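Local coordinates for core protein VP7 (Bluetongue virus, PDB 1BVP) that forms trimeric capsomers that assemble on the VP3 scaffold as part of the viral core, and probably binds a host cell surface receptor, at residues L186-I191 with R221-D226. Numbering follows the deposited sequence.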
loop_
_atom_site.group_PDB
_atom_site.type_symbol
_atom_site.label_atom_id
_atom_site.label_comp_id
_atom_site.label_asym_id
_atom_site.label_seq_id
_atom_site.Cartn_x
_atom_site.Cartn_y
_atom_site.Cartn_z
ATOM N N LEU A 186 20.766 1.124 6.654
ATOM C CA LEU A 186 21.896 1.211 5.767
ATOM C C LEU A 186 22.405 -0.084 5.187
ATOM O O LEU A 186 22.189 -1.157 5.745
ATOM C CB LEU A 186 23.059 1.728 6.607
ATOM C CG LEU A 186 23.321 3.198 6.797
ATOM C CD1 LEU A 186 22.127 4.032 6.469
ATOM C CD2 LEU A 186 23.792 3.404 8.191
ATOM N N VAL A 187 23.058 0.029 4.039
ATOM C CA VAL A 187 23.819 -1.089 3.480
ATOM C C VAL A 187 24.989 -0.424 2.771
ATOM O O VAL A 187 24.807 0.620 2.136
ATOM C CB VAL A 187 23.048 -2.196 2.662
ATOM C CG1 VAL A 187 21.616 -1.878 2.486
ATOM C CG2 VAL A 187 23.783 -2.536 1.381
ATOM N N TRP A 188 26.208 -0.873 3.099
ATOM C CA TRP A 188 27.429 -0.292 2.493
ATOM C C TRP A 188 28.115 -1.247 1.548
ATOM O O TRP A 188 28.094 -2.470 1.732
ATOM C CB TRP A 188 28.426 0.253 3.538
ATOM C CG TRP A 188 29.261 -0.786 4.266
ATOM C CD1 TRP A 188 28.947 -1.442 5.427
ATOM C CD2 TRP A 188 30.537 -1.310 3.854
ATOM N NE1 TRP A 188 29.931 -2.350 5.751
ATOM C CE2 TRP A 188 30.916 -2.294 4.803
ATOM C CE3 TRP A 188 31.405 -1.033 2.779
ATOM C CZ2 TRP A 188 32.112 -3.007 4.705
ATOM C CZ3 TRP A 188 32.592 -1.734 2.689
ATOM C CH2 TRP A 188 32.934 -2.714 3.645
ATOM N N ARG A 189 28.660 -0.689 0.481
ATOM C CA ARG A 189 29.350 -1.498 -0.509
ATOM C C ARG A 189 30.703 -0.875 -0.882
ATOM O O ARG A 189 30.937 0.337 -0.706
ATOM C CB ARG A 189 28.484 -1.574 -1.756
ATOM C CG ARG A 189 27.139 -2.163 -1.535
ATOM C CD ARG A 189 26.314 -2.111 -2.793
ATOM N NE ARG A 189 24.931 -2.552 -2.567
ATOM C CZ ARG A 189 23.921 -1.749 -2.207
ATOM N NH1 ARG A 189 24.117 -0.449 -2.034
ATOM N NH2 ARG A 189 22.705 -2.239 -2.011
ATOM N N ARG A 190 31.619 -1.723 -1.321
ATOM C CA ARG A 190 32.918 -1.262 -1.823
ATOM C C ARG A 190 32.645 -0.866 -3.278
ATOM O O ARG A 190 31.971 -1.630 -3.998
ATOM C CB ARG A 190 33.940 -2.414 -1.851
ATOM C CG ARG A 190 34.771 -2.514 -0.606
ATOM C CD ARG A 190 35.642 -3.753 -0.602
ATOM N NE ARG A 190 34.914 -4.970 -0.229
ATOM C CZ ARG A 190 34.685 -5.969 -1.079
ATOM N NH1 ARG A 190 35.140 -5.890 -2.341
ATOM N NH2 ARG A 190 33.964 -7.020 -0.691
ATOM N N ILE A 191 33.054 0.335 -3.695
ATOM C CA ILE A 191 32.887 0.712 -5.110
ATOM C C ILE A 191 34.140 0.107 -5.773
ATOM O O ILE A 191 35.255 0.619 -5.636
ATOM C CB ILE A 191 32.852 2.229 -5.333
ATOM C CG1 ILE A 191 31.736 2.867 -4.493
ATOM C CG2 ILE A 191 32.601 2.524 -6.814
ATOM C CD1 ILE A 191 31.652 4.378 -4.628
ATOM N N ARG A 221 24.636 -6.065 3.779
ATOM C CA ARG A 221 23.678 -6.559 4.743
ATOM C C ARG A 221 23.085 -5.304 5.362
ATOM O O ARG A 221 23.808 -4.307 5.585
ATOM C CB ARG A 221 24.384 -7.379 5.842
ATOM C CG ARG A 221 24.170 -8.885 5.750
ATOM C CD ARG A 221 25.015 -9.511 4.650
ATOM N NE ARG A 221 24.349 -10.641 3.992
ATOM C CZ ARG A 221 24.575 -11.039 2.732
ATOM N NH1 ARG A 221 25.468 -10.413 1.952
ATOM N NH2 ARG A 221 23.865 -12.050 2.229
ATOM N N ILE A 222 21.776 -5.342 5.614
ATOM C CA ILE A 222 21.078 -4.205 6.222
ATOM C C ILE A 222 21.527 -3.957 7.648
ATOM O O ILE A 222 21.604 -4.879 8.457
ATOM C CB ILE A 222 19.541 -4.382 6.203
ATOM C CG1 ILE A 222 19.068 -4.380 4.764
ATOM C CG2 ILE A 222 18.868 -3.196 6.860
ATOM C CD1 ILE A 222 17.664 -4.815 4.614
ATOM N N ILE A 223 21.758 -2.693 7.954
ATOM C CA ILE A 223 22.195 -2.278 9.251
ATOM C C ILE A 223 21.167 -1.319 9.835
ATOM O O ILE A 223 20.761 -0.344 9.198
ATOM C CB ILE A 223 23.528 -1.527 9.122
ATOM C CG1 ILE A 223 24.638 -2.484 8.714
ATOM C CG2 ILE A 223 23.863 -0.767 10.407
ATOM C CD1 ILE A 223 25.817 -1.745 8.113
ATOM N N ALA A 224 20.775 -1.586 11.066
ATOM C CA ALA A 224 19.843 -0.734 11.768
ATOM C C ALA A 224 20.682 0.273 12.541
ATOM O O ALA A 224 21.317 -0.064 13.538
ATOM C CB ALA A 224 19.026 -1.564 12.697
ATOM N N TRP A 225 20.700 1.507 12.086
ATOM C CA TRP A 225 21.507 2.519 12.742
ATOM C C TRP A 225 20.621 3.604 13.332
ATOM O O TRP A 225 19.763 4.163 12.644
ATOM C CB TRP A 225 22.475 3.114 11.702
ATOM C CG TRP A 225 23.340 4.269 12.181
ATOM C CD1 TRP A 225 24.077 4.316 13.328
ATOM C CD2 TRP A 225 23.512 5.550 11.542
ATOM N NE1 TRP A 225 24.676 5.543 13.456
ATOM C CE2 TRP A 225 24.347 6.322 12.378
ATOM C CE3 TRP A 225 23.043 6.116 10.351
ATOM C CZ2 TRP A 225 24.726 7.643 12.060
ATOM C CZ3 TRP A 225 23.422 7.438 10.031
ATOM C CH2 TRP A 225 24.253 8.180 10.884
ATOM N N ASP A 226 20.874 3.945 14.588
ATOM C CA ASP A 226 20.109 4.979 15.278
ATOM C C ASP A 226 20.388 6.384 14.863
ATOM O O ASP A 226 19.767 7.299 15.376
ATOM C CB ASP A 226 20.314 4.901 16.776
ATOM C CG ASP A 226 21.760 4.855 17.155
ATOM O OD1 ASP A 226 22.391 3.784 16.958
ATOM O OD2 ASP A 226 22.259 5.877 17.643
#
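CD1 of I223 sits at the edge of the W188 ring, close to its plane, 4.1 Å from CD1 of W188. L186 reaches the W225 ring obliquely, its CD2 lying 3.5 Å from CE3 of W225. The W225 ring gets there because CG is anti to the backbone N (chi1 176°), and F175 meets it edge-to-face. Both indole nitrogens are spoken for: NE1 of W188 bonds to M217 O, and NE1 of W225 to A229 O.

Between the two indoles, L186 and I223 form an antiparallel hydrogen-bonded pair with their side chains on the same face of the sheet, CB to CB 4.1 Å. L186 N bonds to I223 O at 2.9 Å, and I223 N returns to L186 O at 2.7 Å. That carbonyl oxygen also receives a CA-H...O contact from I222 CA, while CG1 of V187 and CG1 of I222 touch at 4.2 Å.

The short strand 223-225 thus joins one edge of strand 183-195, whose other edge pairs with strand 241-252. V212 of strand 209-212 packs on I223 and W225, bringing the second sheet of the jelly-roll beta-sandwich domain against them. Farther along, R190 and I191 pair in parallel with a strand of the second subunit, so the sheet continues across the trimer interface.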